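Local coordinates for p-nitrophenyl phosphatase (Pho2) (Archaeoglobus fulgidus, PDB 3QGM), which probably hydrolyses phosphate esters as a metal-dependent phosphatase of the haloacid dehalogenase superfamily, at residues 11-16 / 43-48; 17-22 / 64-69; 185-190 / 214-219; 52-57 / 76-81; 29-34 / 258-263. All blocks are in the same frame, centred on the assembly; numbering follows the deposited sequence.

Contact 1. Residues 11-16 / 43-48. With CA (calcium ion), chain E.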
# COMPACT_ATOMS: atom_id res chain seq x y z
N TYR A 11 -20.74 -0.24 29.42
CA TYR A 11 -20.92 -0.29 27.96
C TYR A 11 -19.74 0.42 27.28
O TYR A 11 -19.41 1.54 27.61
CB TYR A 11 -22.24 0.38 27.58
CG TYR A 11 -23.40 -0.41 28.12
CD1 TYR A 11 -23.99 -1.42 27.36
CD2 TYR A 11 -23.85 -0.22 29.41
CE1 TYR A 11 -25.01 -2.19 27.86
CE2 TYR A 11 -24.87 -1.02 29.93
CZ TYR A 11 -25.44 -1.99 29.15
OH TYR A 11 -26.47 -2.80 29.65
N ILE A 12 -19.11 -0.28 26.36
CA ILE A 12 -18.09 0.27 25.49
C ILE A 12 -18.84 0.58 24.21
O ILE A 12 -19.31 -0.35 23.53
CB ILE A 12 -16.96 -0.72 25.23
CG1 ILE A 12 -16.20 -0.92 26.54
CG2 ILE A 12 -16.03 -0.18 24.09
CD1 ILE A 12 -15.04 -1.91 26.50
N ILE A 13 -18.98 1.88 23.92
CA ILE A 13 -19.85 2.35 22.83
C ILE A 13 -19.05 2.98 21.69
O ILE A 13 -18.31 3.95 21.85
CB ILE A 13 -20.99 3.24 23.32
CG1 ILE A 13 -21.80 2.51 24.41
CG2 ILE A 13 -21.92 3.57 22.17
CD1 ILE A 13 -22.97 3.35 24.99
N ASP A 14 -19.14 2.36 20.53
CA ASP A 14 -18.66 2.99 19.26
C ASP A 14 -19.45 4.30 19.05
O ASP A 14 -20.66 4.36 19.33
CB ASP A 14 -18.87 1.95 18.16
CG ASP A 14 -18.75 2.47 16.73
OD1 ASP A 14 -17.89 3.31 16.33
OD2 ASP A 14 -19.57 1.93 15.97
N ILE A 15 -18.76 5.35 18.60
CA ILE A 15 -19.39 6.65 18.35
C ILE A 15 -20.01 6.68 16.94
O ILE A 15 -21.22 6.80 16.80
CB ILE A 15 -18.39 7.79 18.50
CG1 ILE A 15 -17.85 7.85 19.94
CG2 ILE A 15 -19.02 9.16 18.11
CD1 ILE A 15 -16.64 8.78 20.09
N ASP A 16 -19.19 6.56 15.90
CA ASP A 16 -19.70 6.73 14.52
C ASP A 16 -20.57 5.57 14.05
O ASP A 16 -20.16 4.40 14.03
CB ASP A 16 -18.58 7.02 13.51
CG ASP A 16 -18.95 8.18 12.55
OD1 ASP A 16 -19.05 9.35 13.03
OD2 ASP A 16 -19.18 7.91 11.34
N ILE A 43 -20.21 4.23 31.02
CA ILE A 43 -20.05 4.21 29.58
C ILE A 43 -18.66 4.70 29.25
O ILE A 43 -18.13 5.58 29.91
CB ILE A 43 -21.10 5.13 28.88
CG1 ILE A 43 -22.51 4.62 29.15
CG2 ILE A 43 -20.87 5.19 27.37
CD1 ILE A 43 -23.56 5.35 28.36
N ILE A 44 -18.06 4.09 28.25
CA ILE A 44 -16.88 4.66 27.65
C ILE A 44 -17.08 4.61 26.14
O ILE A 44 -17.44 3.57 25.57
CB ILE A 44 -15.59 4.00 28.10
CG1 ILE A 44 -14.37 4.71 27.48
CG2 ILE A 44 -15.55 2.54 27.74
CD1 ILE A 44 -13.05 4.50 28.27
N PHE A 45 -16.87 5.76 25.52
CA PHE A 45 -17.02 5.90 24.07
C PHE A 45 -15.66 5.57 23.43
O PHE A 45 -14.62 6.10 23.85
CB PHE A 45 -17.46 7.31 23.72
CG PHE A 45 -18.80 7.68 24.29
CD1 PHE A 45 -18.89 8.44 25.45
CD2 PHE A 45 -19.98 7.27 23.67
CE1 PHE A 45 -20.14 8.76 26.00
CE2 PHE A 45 -21.23 7.60 24.21
CZ PHE A 45 -21.31 8.35 25.38
N VAL A 46 -15.63 4.66 22.46
CA VAL A 46 -14.35 4.21 21.91
C VAL A 46 -14.38 4.41 20.40
O VAL A 46 -15.30 3.95 19.75
CB VAL A 46 -14.03 2.74 22.27
CG1 VAL A 46 -12.77 2.25 21.54
CG2 VAL A 46 -13.79 2.57 23.79
N SER A 47 -13.38 5.10 19.86
CA SER A 47 -13.34 5.39 18.43
C SER A 47 -11.97 5.16 17.86
O SER A 47 -10.98 5.44 18.50
CB SER A 47 -13.68 6.86 18.18
OG SER A 47 -13.40 7.21 16.86
N ASN A 48 -11.95 4.65 16.62
CA ASN A 48 -10.71 4.41 15.92
C ASN A 48 -10.21 5.62 15.21
O ASN A 48 -9.23 5.52 14.49
CB ASN A 48 -10.90 3.28 14.90
CG ASN A 48 -10.70 1.91 15.50
OD1 ASN A 48 -10.52 1.78 16.71
ND2 ASN A 48 -10.66 0.88 14.64
CA CA E . -18.66 2.67 13.90
O HOH W 1 -19.09 3.15 11.54
O HOH W 2 -16.77 3.96 13.39
O HOH W 3 -17.29 1.04 13.99
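Tyr11 and Ile13 exchange three backbone hydrogen bonds with Ile44 and Val46, which set strands 11-14 and 43-47 parallel. Ile44 N gives to Tyr11 O at 3.0 Å, Ile13 N to Ile44 O at 2.8 Å, and Val46 N to Ile13 O at 2.8 Å. A CA-H...O contact, Phe45 CA to Ile13 O at 3.2 Å, adds to the last of these. Apolar contacts line both faces. On one, Ile12 lies alongside Ile44, while its CG2, anti to the backbone N, crosses to Val46 CG2 at 3.6 Å. On the other, Ile13 reaches with CD1 to Ile43 CG2 at 3.7 Å, and that same Ile43 methyl sits above the rim of the Phe45 ring. Ile15 crosses Phe45 at about a right angle, CG1 on CB. This is a right-handed beta-alpha-beta crossover of the HAD Rossmann-like core, with helix 27-38 covering the face of Ile13, Ile43 and Phe45. Metal bonds form where the first strand gives way to its loop, at the DxD signature. Asp14 grips the calcium with both carboxylate oxygens, OD2 at 2.4 Å from the ion, and Asp16 contributes its backbone O at 2.3 Å. Three waters and Asp212 complete the shell.

Contact 2. Residues 17-22 / 64-69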
# COMPACT_ATOMS: atom_id res chain seq x y z
N GLY A 17 -21.80 5.92 13.69
CA GLY A 17 -22.82 4.96 13.24
C GLY A 17 -23.74 4.61 14.40
O GLY A 17 -24.74 3.89 14.24
N VAL A 18 -23.40 5.10 15.59
CA VAL A 18 -24.15 4.73 16.80
C VAL A 18 -24.72 5.99 17.44
O VAL A 18 -25.94 6.08 17.63
CB VAL A 18 -23.28 3.97 17.84
CG1 VAL A 18 -24.15 3.56 19.11
CG2 VAL A 18 -22.59 2.79 17.22
N ILE A 19 -23.87 6.97 17.71
CA ILE A 19 -24.31 8.22 18.37
C ILE A 19 -24.32 9.43 17.44
O ILE A 19 -25.17 10.35 17.56
CB ILE A 19 -23.43 8.47 19.58
CG1 ILE A 19 -23.65 7.33 20.58
CG2 ILE A 19 -23.75 9.80 20.24
CD1 ILE A 19 -22.36 6.93 21.19
N GLY A 20 -23.41 9.42 16.49
CA GLY A 20 -23.41 10.42 15.47
C GLY A 20 -22.85 9.89 14.18
O GLY A 20 -22.30 8.79 14.11
N LYS A 21 -23.03 10.67 13.16
CA LYS A 21 -22.35 10.48 11.92
C LYS A 21 -21.57 11.76 11.65
O LYS A 21 -22.16 12.79 11.37
CB LYS A 21 -23.36 10.20 10.82
CG LYS A 21 -22.95 9.09 9.88
CD LYS A 21 -24.18 8.45 9.18
CE LYS A 21 -24.91 7.36 10.04
NZ LYS A 21 -26.30 7.10 9.52
N SER A 22 -20.26 11.70 11.80
CA SER A 22 -19.45 12.93 11.74
C SER A 22 -20.06 13.92 12.74
O SER A 22 -20.29 13.55 13.87
CB SER A 22 -19.41 13.48 10.28
OG SER A 22 -18.61 14.65 10.15
N PHE A 64 -23.64 17.29 20.94
CA PHE A 64 -24.85 16.47 20.76
C PHE A 64 -25.79 16.53 21.95
O PHE A 64 -26.90 16.02 21.92
CB PHE A 64 -24.46 15.00 20.53
CG PHE A 64 -23.69 14.74 19.25
CD1 PHE A 64 -23.70 15.65 18.21
CD2 PHE A 64 -22.98 13.57 19.09
CE1 PHE A 64 -23.00 15.40 17.06
CE2 PHE A 64 -22.28 13.32 17.93
CZ PHE A 64 -22.27 14.24 16.93
N GLY A 65 -25.33 17.10 23.06
CA GLY A 65 -26.18 17.27 24.22
C GLY A 65 -25.85 16.30 25.33
O GLY A 65 -26.58 16.21 26.31
N LEU A 66 -24.75 15.56 25.18
CA LEU A 66 -24.40 14.54 26.15
C LEU A 66 -23.48 15.16 27.20
O LEU A 66 -22.66 16.04 26.90
CB LEU A 66 -23.71 13.34 25.46
CG LEU A 66 -24.45 12.73 24.25
CD1 LEU A 66 -23.79 11.45 23.82
CD2 LEU A 66 -25.90 12.48 24.55
N GLU A 67 -23.64 14.66 28.42
CA GLU A 67 -22.83 15.04 29.54
C GLU A 67 -21.75 13.98 29.60
O GLU A 67 -22.04 12.82 29.85
CB GLU A 67 -23.67 15.02 30.81
CG GLU A 67 -23.28 16.05 31.86
CD GLU A 67 -24.47 16.96 32.23
OE1 GLU A 67 -24.84 17.81 31.39
OE2 GLU A 67 -25.05 16.80 33.34
N VAL A 68 -20.50 14.39 29.35
CA VAL A 68 -19.39 13.45 29.10
C VAL A 68 -18.14 14.09 29.67
O VAL A 68 -17.86 15.25 29.40
CB VAL A 68 -19.17 13.19 27.56
CG1 VAL A 68 -18.14 12.14 27.30
CG2 VAL A 68 -20.48 12.81 26.86
N GLY A 69 -17.42 13.35 30.48
CA GLY A 69 -16.07 13.78 30.93
C GLY A 69 -14.94 13.20 30.08
O GLY A 69 -15.12 12.19 29.39
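Gly20 O accepts a 2.9 Å bond from Gly17 N, drawing residues 17-20 into a compact loop, with Gly20 against the Phe64 ring. Gly20 CA stands 4.0 Å from Phe64 CE2, and a beta carbon modelled at this position would run into that same ring atom, so the approach depends on the missing side chain. Further along the ring, Ser22 O comes to its edge in plane, 3.7 Å from Phe64 CZ, which aims the carbonyl at the ring's hydrogen-bearing rim. Ile19 supplies the aliphatic part. Its CG2 branch stands anti to the backbone N and touches two partners, Phe64 CD2 at 4.0 Å and Leu66 CD1 at 3.9 Å, crossing both side chains at a slant. The other branch of Ile19 leans on Ile13 and Phe45 in the central sheet. Gly65, with positive phi (106°), makes a Schellman motif that ends helix 54-63 and turns the chain so that Leu66 packs on Val30 and Val33 of helix 27-38. The compact loop after the DxD strand, followed by the small antiparallel pair 20-21 and 24-25, is consistent with the squiggle and flap of the HAD fold, here backed by Phe64.

Contact 3. Residues 185-190 / 214-219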
# COMPACT_ATOMS: atom_id res chain seq x y z
N VAL A 185 -3.34 -0.45 17.69
CA VAL A 185 -4.05 0.03 18.89
C VAL A 185 -5.57 -0.13 18.75
O VAL A 185 -6.21 -0.71 19.65
CB VAL A 185 -3.64 1.46 19.21
CG1 VAL A 185 -4.36 2.02 20.47
CG2 VAL A 185 -2.12 1.49 19.38
N GLY A 186 -6.12 0.31 17.62
CA GLY A 186 -7.57 0.48 17.47
C GLY A 186 -8.33 -0.83 17.36
O GLY A 186 -7.72 -1.89 17.19
N LYS A 187 -9.65 -0.76 17.40
CA LYS A 187 -10.50 -1.92 17.17
C LYS A 187 -10.24 -2.59 15.82
O LYS A 187 -10.15 -1.89 14.80
CB LYS A 187 -11.98 -1.53 17.25
CG LYS A 187 -12.42 -0.98 18.68
CD LYS A 187 -13.86 -0.48 18.63
CE LYS A 187 -14.03 0.80 17.84
NZ LYS A 187 -15.46 1.20 17.78
N PRO A 188 -10.20 -3.94 15.79
CA PRO A 188 -10.55 -4.84 16.93
C PRO A 188 -9.43 -5.24 17.89
O PRO A 188 -9.61 -6.12 18.75
CB PRO A 188 -11.11 -6.08 16.22
CG PRO A 188 -10.30 -6.14 14.95
CD PRO A 188 -10.13 -4.68 14.52
N SER A 189 -8.28 -4.57 17.79
CA SER A 189 -7.20 -4.88 18.69
C SER A 189 -7.60 -4.87 20.18
O SER A 189 -8.45 -4.07 20.61
CB SER A 189 -6.06 -3.94 18.51
OG SER A 189 -5.03 -4.31 19.37
N GLU A 190 -7.00 -5.78 20.96
CA GLU A 190 -7.26 -5.86 22.41
C GLU A 190 -6.61 -4.71 23.12
O GLU A 190 -6.99 -4.37 24.24
CB GLU A 190 -6.71 -7.17 23.01
CG GLU A 190 -7.48 -8.38 22.58
CD GLU A 190 -6.76 -9.24 21.54
OE1 GLU A 190 -6.19 -8.66 20.56
OE2 GLU A 190 -6.77 -10.49 21.70
N ILE A 214 -19.58 -5.43 12.34
CA ILE A 214 -19.31 -6.78 12.83
C ILE A 214 -17.83 -7.04 12.91
O ILE A 214 -17.31 -7.50 13.93
CB ILE A 214 -19.91 -7.79 11.93
CG1 ILE A 214 -21.42 -7.55 11.85
CG2 ILE A 214 -19.49 -9.28 12.39
CD1 ILE A 214 -22.27 -8.57 12.48
N ASP A 215 -17.13 -6.70 11.84
CA ASP A 215 -15.67 -6.91 11.77
C ASP A 215 -14.85 -5.93 12.58
O ASP A 215 -13.65 -6.09 12.67
CB ASP A 215 -15.19 -6.82 10.33
CG ASP A 215 -15.41 -5.46 9.72
OD1 ASP A 215 -14.55 -5.02 8.96
OD2 ASP A 215 -16.46 -4.85 9.98
N VAL A 216 -15.46 -4.91 13.15
CA VAL A 216 -14.73 -4.01 14.01
C VAL A 216 -15.21 -4.17 15.45
O VAL A 216 -14.47 -4.59 16.35
CB VAL A 216 -14.89 -2.56 13.48
CG1 VAL A 216 -14.27 -1.55 14.42
CG2 VAL A 216 -14.26 -2.47 12.02
N ASP A 217 -16.47 -3.85 15.64
CA ASP A 217 -17.03 -3.75 16.99
C ASP A 217 -17.34 -5.12 17.58
O ASP A 217 -16.99 -5.37 18.73
CB ASP A 217 -18.28 -2.89 16.94
CG ASP A 217 -17.96 -1.52 16.38
OD1 ASP A 217 -17.21 -0.82 17.09
OD2 ASP A 217 -18.36 -1.21 15.21
N VAL A 218 -17.97 -5.98 16.81
CA VAL A 218 -18.23 -7.35 17.30
C VAL A 218 -16.94 -8.12 17.47
O VAL A 218 -16.78 -8.80 18.49
CB VAL A 218 -19.24 -8.11 16.47
CG1 VAL A 218 -19.48 -9.49 17.08
CG2 VAL A 218 -20.53 -7.32 16.44
N ALA A 219 -15.98 -7.97 16.56
CA ALA A 219 -14.69 -8.66 16.71
C ALA A 219 -13.99 -8.19 17.97
O ALA A 219 -13.34 -8.98 18.69
CB ALA A 219 -13.76 -8.43 15.49
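The carboxylate of Asp217 is met at OD1 by Lys187 NZ, 2.8 Å away and near the extension of the CG-OD1 bond, in a salt bridge. Its other oxygen, OD2, takes the backbone N of Gln213, so both ends of the flat group are held. The puckered ring of Pro188, which follows a cis peptide bond, presents CB to Ala219 CB at 3.6 Å and to Val216 O at 3.7 Å. Next to the proline, Val216 CG1 abuts Lys187 CB at 3.6 Å, the side chains crossing at about a right angle. The lysine chain is extended except for a bend at chi3 (-71°), which carries the ammonium past the valine to Asp217. That nitrogen also pairs with Asp14 OD1 at 3.5 Å and bonds weakly to Val46 O. A methionine in place of Lys187 would probably leave Asp217 OD1 and Asp14 OD1 without their shared positive partner. Helix 214-224 opens with a wide pi-type turn in which Ala219 N reaches back to Ile214 O at 3.0 Å. With Asp212, a calcium ligand, Asp217 fits the GDxxxxD form of HAD motif IV, and Lys187 is consistent with the motif III lysine that lines the same active site.

Contact 4. Residues 52-57 / 76-81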
# COMPACT_ATOMS: atom_id res chain seq x y z
N ARG A 52 -8.20 12.99 14.82
CA ARG A 52 -8.66 14.03 15.73
C ARG A 52 -8.26 13.70 17.18
O ARG A 52 -8.16 12.52 17.59
CB ARG A 52 -10.16 14.23 15.61
CG ARG A 52 -10.72 14.49 14.19
CD ARG A 52 -9.99 15.57 13.38
NE ARG A 52 -9.86 16.89 14.02
CZ ARG A 52 -10.75 17.88 13.95
NH1 ARG A 52 -11.90 17.74 13.31
NH2 ARG A 52 -10.50 19.02 14.57
N SER A 53 -7.94 14.75 17.94
CA SER A 53 -7.50 14.62 19.31
C SER A 53 -8.69 14.19 20.17
O SER A 53 -9.86 14.35 19.76
CB SER A 53 -6.94 15.95 19.78
OG SER A 53 -7.96 16.93 19.89
N ARG A 54 -8.41 13.68 21.36
CA ARG A 54 -9.48 13.27 22.26
C ARG A 54 -10.43 14.42 22.52
O ARG A 54 -11.66 14.22 22.54
CB ARG A 54 -8.95 12.78 23.61
CG ARG A 54 -10.09 12.38 24.53
CD ARG A 54 -9.70 11.65 25.80
NE ARG A 54 -8.83 12.45 26.63
CZ ARG A 54 -8.49 12.17 27.89
NH1 ARG A 54 -7.65 12.96 28.50
NH2 ARG A 54 -8.95 11.08 28.53
N ARG A 55 -9.91 15.61 22.75
CA ARG A 55 -10.78 16.69 23.19
C ARG A 55 -11.70 17.14 22.09
O ARG A 55 -12.79 17.56 22.38
CB ARG A 55 -9.99 17.85 23.79
CG ARG A 55 -10.87 18.88 24.45
CD ARG A 55 -10.09 19.70 25.45
NE ARG A 55 -9.41 18.82 26.39
CZ ARG A 55 -9.91 18.41 27.54
NH1 ARG A 55 -11.12 18.81 27.95
NH2 ARG A 55 -9.17 17.60 28.30
N ILE A 56 -11.30 17.03 20.83
CA ILE A 56 -12.27 17.31 19.72
C ILE A 56 -13.52 16.41 19.81
O ILE A 56 -14.69 16.89 19.74
CB ILE A 56 -11.64 17.13 18.35
CG1 ILE A 56 -10.44 18.10 18.17
CG2 ILE A 56 -12.67 17.19 17.25
CD1 ILE A 56 -10.76 19.54 18.23
N LEU A 57 -13.28 15.12 19.98
CA LEU A 57 -14.38 14.16 20.09
C LEU A 57 -15.20 14.34 21.37
O LEU A 57 -16.43 14.16 21.37
CB LEU A 57 -13.85 12.72 19.93
CG LEU A 57 -13.42 12.36 18.49
CD1 LEU A 57 -12.93 10.91 18.37
CD2 LEU A 57 -14.60 12.58 17.53
N ALA A 76 -8.36 6.58 19.25
CA ALA A 76 -7.17 5.87 18.87
C ALA A 76 -5.96 6.79 18.92
O ALA A 76 -4.89 6.34 19.21
CB ALA A 76 -7.33 5.23 17.43
N THR A 77 -6.13 8.07 18.61
CA THR A 77 -4.99 8.97 18.63
C THR A 77 -4.43 9.05 20.06
O THR A 77 -3.22 8.83 20.31
CB THR A 77 -5.38 10.39 18.18
OG1 THR A 77 -6.50 10.84 18.94
CG2 THR A 77 -5.71 10.43 16.62
N TYR A 78 -5.33 9.29 21.01
CA TYR A 78 -4.91 9.33 22.44
C TYR A 78 -4.41 7.95 22.93
O TYR A 78 -3.41 7.86 23.68
CB TYR A 78 -6.10 9.83 23.27
CG TYR A 78 -6.02 9.71 24.77
CD1 TYR A 78 -5.51 10.75 25.51
CD2 TYR A 78 -6.47 8.56 25.45
CE1 TYR A 78 -5.44 10.71 26.89
CE2 TYR A 78 -6.37 8.48 26.89
CZ TYR A 78 -5.86 9.58 27.57
OH TYR A 78 -5.74 9.64 28.95
N ALA A 79 -5.09 6.87 22.52
CA ALA A 79 -4.78 5.57 23.06
C ALA A 79 -3.36 5.28 22.61
O ALA A 79 -2.54 4.76 23.38
CB ALA A 79 -5.79 4.46 22.58
N THR A 80 -3.05 5.64 21.36
CA THR A 80 -1.79 5.26 20.76
C THR A 80 -0.64 5.98 21.45
O THR A 80 0.40 5.36 21.76
CB THR A 80 -1.77 5.56 19.25
OG1 THR A 80 -2.72 4.71 18.59
CG2 THR A 80 -0.35 5.38 18.68
N ALA A 81 -0.85 7.29 21.69
CA ALA A 81 0.14 8.17 22.34
C ALA A 81 0.44 7.70 23.76
O ALA A 81 1.59 7.50 24.13
CB ALA A 81 -0.33 9.66 22.34
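Thr77 gives its hydroxyl hydrogen to Arg52 O, with OG1 and the carbonyl oxygen 2.7 Å apart and the donor tilted 28° from the carbonyl plane. OG1 lies between the threonine's own backbone N and carbonyl carbon, chi1 52°, while CG2 lies against the same oxygen at 3.4 Å. Arg52 precedes Ser53, the N-cap, so the bond ties the start of helix 54-63 to the first turn of helix 76-87. Between these two helices runs strand 73-75, an edge of the parallel HAD core sheet, and helix 76-87 leads toward the second sheet, probably the cap. At Tyr78 the ring offers one face to Arg54: the guanidinium lies flat on it, planes 20° apart, with Arg54 CZ 3.5 Å from Tyr78 CE1. The centres are 4.0 Å apart, a cation-pi stack, and Arg54 CD adds a CH-pi contact over the same face. A leucine in place of Tyr78 offers no ring face, and the guanidinium would probably turn more freely despite long, weak ion pairs to Glu70 and Asp71. Farther on, Thr80 OG1 bonds to Ala76 O at 2.8 Å, on the opposite face of that carbonyl from Thr80 N.

Contact 5. Residues 29-34 / 258-263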
# COMPACT_ATOMS: atom_id res chain seq x y z
N GLY A 29 -29.54 7.33 18.99
CA GLY A 29 -28.28 7.06 19.72
C GLY A 29 -28.03 8.02 20.89
O GLY A 29 -27.62 7.60 21.99
N VAL A 30 -28.25 9.31 20.67
CA VAL A 30 -28.15 10.29 21.75
C VAL A 30 -29.12 9.95 22.88
O VAL A 30 -28.72 9.88 24.04
CB VAL A 30 -28.41 11.76 21.23
CG1 VAL A 30 -28.74 12.70 22.39
CG2 VAL A 30 -27.22 12.28 20.41
N GLU A 31 -30.39 9.73 22.53
CA GLU A 31 -31.40 9.36 23.49
C GLU A 31 -30.92 8.15 24.32
O GLU A 31 -31.00 8.12 25.54
CB GLU A 31 -32.69 8.96 22.77
CG GLU A 31 -33.62 10.08 22.19
CD GLU A 31 -34.84 9.47 21.40
OE1 GLU A 31 -35.83 9.05 22.08
OE2 GLU A 31 -34.80 9.38 20.12
N GLY A 32 -30.43 7.12 23.63
CA GLY A 32 -29.99 5.91 24.29
C GLY A 32 -28.89 6.14 25.29
O GLY A 32 -28.86 5.52 26.35
N VAL A 33 -27.95 7.01 24.94
CA VAL A 33 -26.87 7.32 25.88
C VAL A 33 -27.46 7.96 27.10
O VAL A 33 -27.15 7.60 28.23
CB VAL A 33 -25.85 8.28 25.27
CG1 VAL A 33 -24.93 8.87 26.41
CG2 VAL A 33 -25.03 7.58 24.23
N LYS A 34 -28.32 8.95 26.87
CA LYS A 34 -28.92 9.66 27.97
C LYS A 34 -29.70 8.73 28.88
O LYS A 34 -29.54 8.80 30.10
CB LYS A 34 -29.80 10.80 27.45
CG LYS A 34 -29.00 11.92 26.75
CD LYS A 34 -29.92 13.12 26.51
CE LYS A 34 -29.29 14.18 25.62
NZ LYS A 34 -30.29 15.22 25.20
N SER A 258 -31.42 0.48 17.00
CA SER A 258 -30.62 1.58 17.49
C SER A 258 -30.32 1.38 18.97
O SER A 258 -30.90 0.50 19.62
CB SER A 258 -31.39 2.90 17.33
OG SER A 258 -32.49 2.89 18.20
N LEU A 259 -29.43 2.22 19.51
CA LEU A 259 -29.09 2.12 20.93
C LEU A 259 -30.33 2.35 21.83
O LEU A 259 -30.48 1.73 22.90
CB LEU A 259 -27.96 3.12 21.26
CG LEU A 259 -27.44 3.11 22.68
CD1 LEU A 259 -26.74 1.79 22.95
CD2 LEU A 259 -26.50 4.31 22.82
N LYS A 260 -31.20 3.26 21.39
CA LYS A 260 -32.47 3.52 22.10
C LYS A 260 -33.19 2.20 22.33
O LYS A 260 -33.57 1.88 23.46
CB LYS A 260 -33.35 4.51 21.32
CG LYS A 260 -34.83 4.50 21.66
CD LYS A 260 -35.58 5.54 20.82
CE LYS A 260 -36.95 5.04 20.37
NZ LYS A 260 -36.85 3.79 19.48
N ASP A 261 -33.36 1.44 21.26
CA ASP A 261 -34.06 0.17 21.34
C ASP A 261 -33.35 -0.84 22.26
O ASP A 261 -34.02 -1.56 23.02
CB ASP A 261 -34.27 -0.43 19.95
CG ASP A 261 -35.13 0.45 19.04
OD1 ASP A 261 -36.02 1.19 19.52
OD2 ASP A 261 -34.92 0.41 17.81
N MSE A 262 -32.02 -0.86 22.22
CA MSE A 262 -31.24 -1.72 23.11
C MSE A 262 -31.61 -1.38 24.53
O MSE A 262 -31.82 -2.28 25.38
CB MSE A 262 -29.75 -1.52 22.95
CG MSE A 262 -28.91 -2.42 23.90
SE MSE A 262 -27.06 -1.94 24.17
CE MSE A 262 -27.38 -0.75 25.69
N VAL A 263 -31.64 -0.08 24.80
CA VAL A 263 -31.90 0.37 26.17
C VAL A 263 -33.35 0.08 26.59
O VAL A 263 -33.60 -0.26 27.74
CB VAL A 263 -31.56 1.87 26.41
CG1 VAL A 263 -31.90 2.23 27.82
CG2 VAL A 263 -30.08 2.14 26.15
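Leu259 holds CG anti to its own nitrogen (chi1 -177°), and its second torsion then swings CD2 onto the backbone of helix 29-34, where it meets Gly29 O at 3.6 Å and Val33 N at 3.7 Å. The same methyl touches Val33 CG2 at 3.9 Å. Close approach is possible because Gly32 has no side chain: its CA lies 4.1 Å from Lys260 CA, and a modelled beta carbon would clash with Leu259 CG and Lys260 N. The short helix axes accordingly come within 7.7 Å, at 34° between their directions. One turn on, Val263 CG2 rests on Gly32 O at 3.6 Å. Glu31 and Lys260 run alongside each other, pointing the same way, but what meets Glu31 OE1 is the aliphatic Lys260 CD, at 3.7 Å. The lysine bends at its last two torsions and spends its charge on Asp261 OD1, 2.7 Å from NZ, while Glu31 pairs with Lys35 in its own helix. Met262, modelled as selenomethionine, turns inward to Tyr11. Helices 27-38 and 259-264, packed over the face of the central sheet that carries Tyr11 and Ile13, belong to one helical layer of the alpha/beta/alpha sandwich of the HAD core.

In the fold
From the N terminus, the segments at 11-16, 17-22 and 29-34 open contacts 1, 2 and 5 in turn. Contact 1 closes first, at 43-48, and crosses both others. Contact 4 opens at 52-57, before contact 2 closes at 64-69, so these two also cross; contact 4 then closes at 76-81. After the second sheet, contact 3 closes a short loop of its own, in series with contacts 1, 2 and 4. Contact 5, which crosses contact 2, closes last and encloses contacts 3 and 4. Contacts 1 and 3 meet at the calcium site, contacts 2 and 5 meet on helix 27-38, and Val185 links contact 3 to helix 76-87 of contact 4.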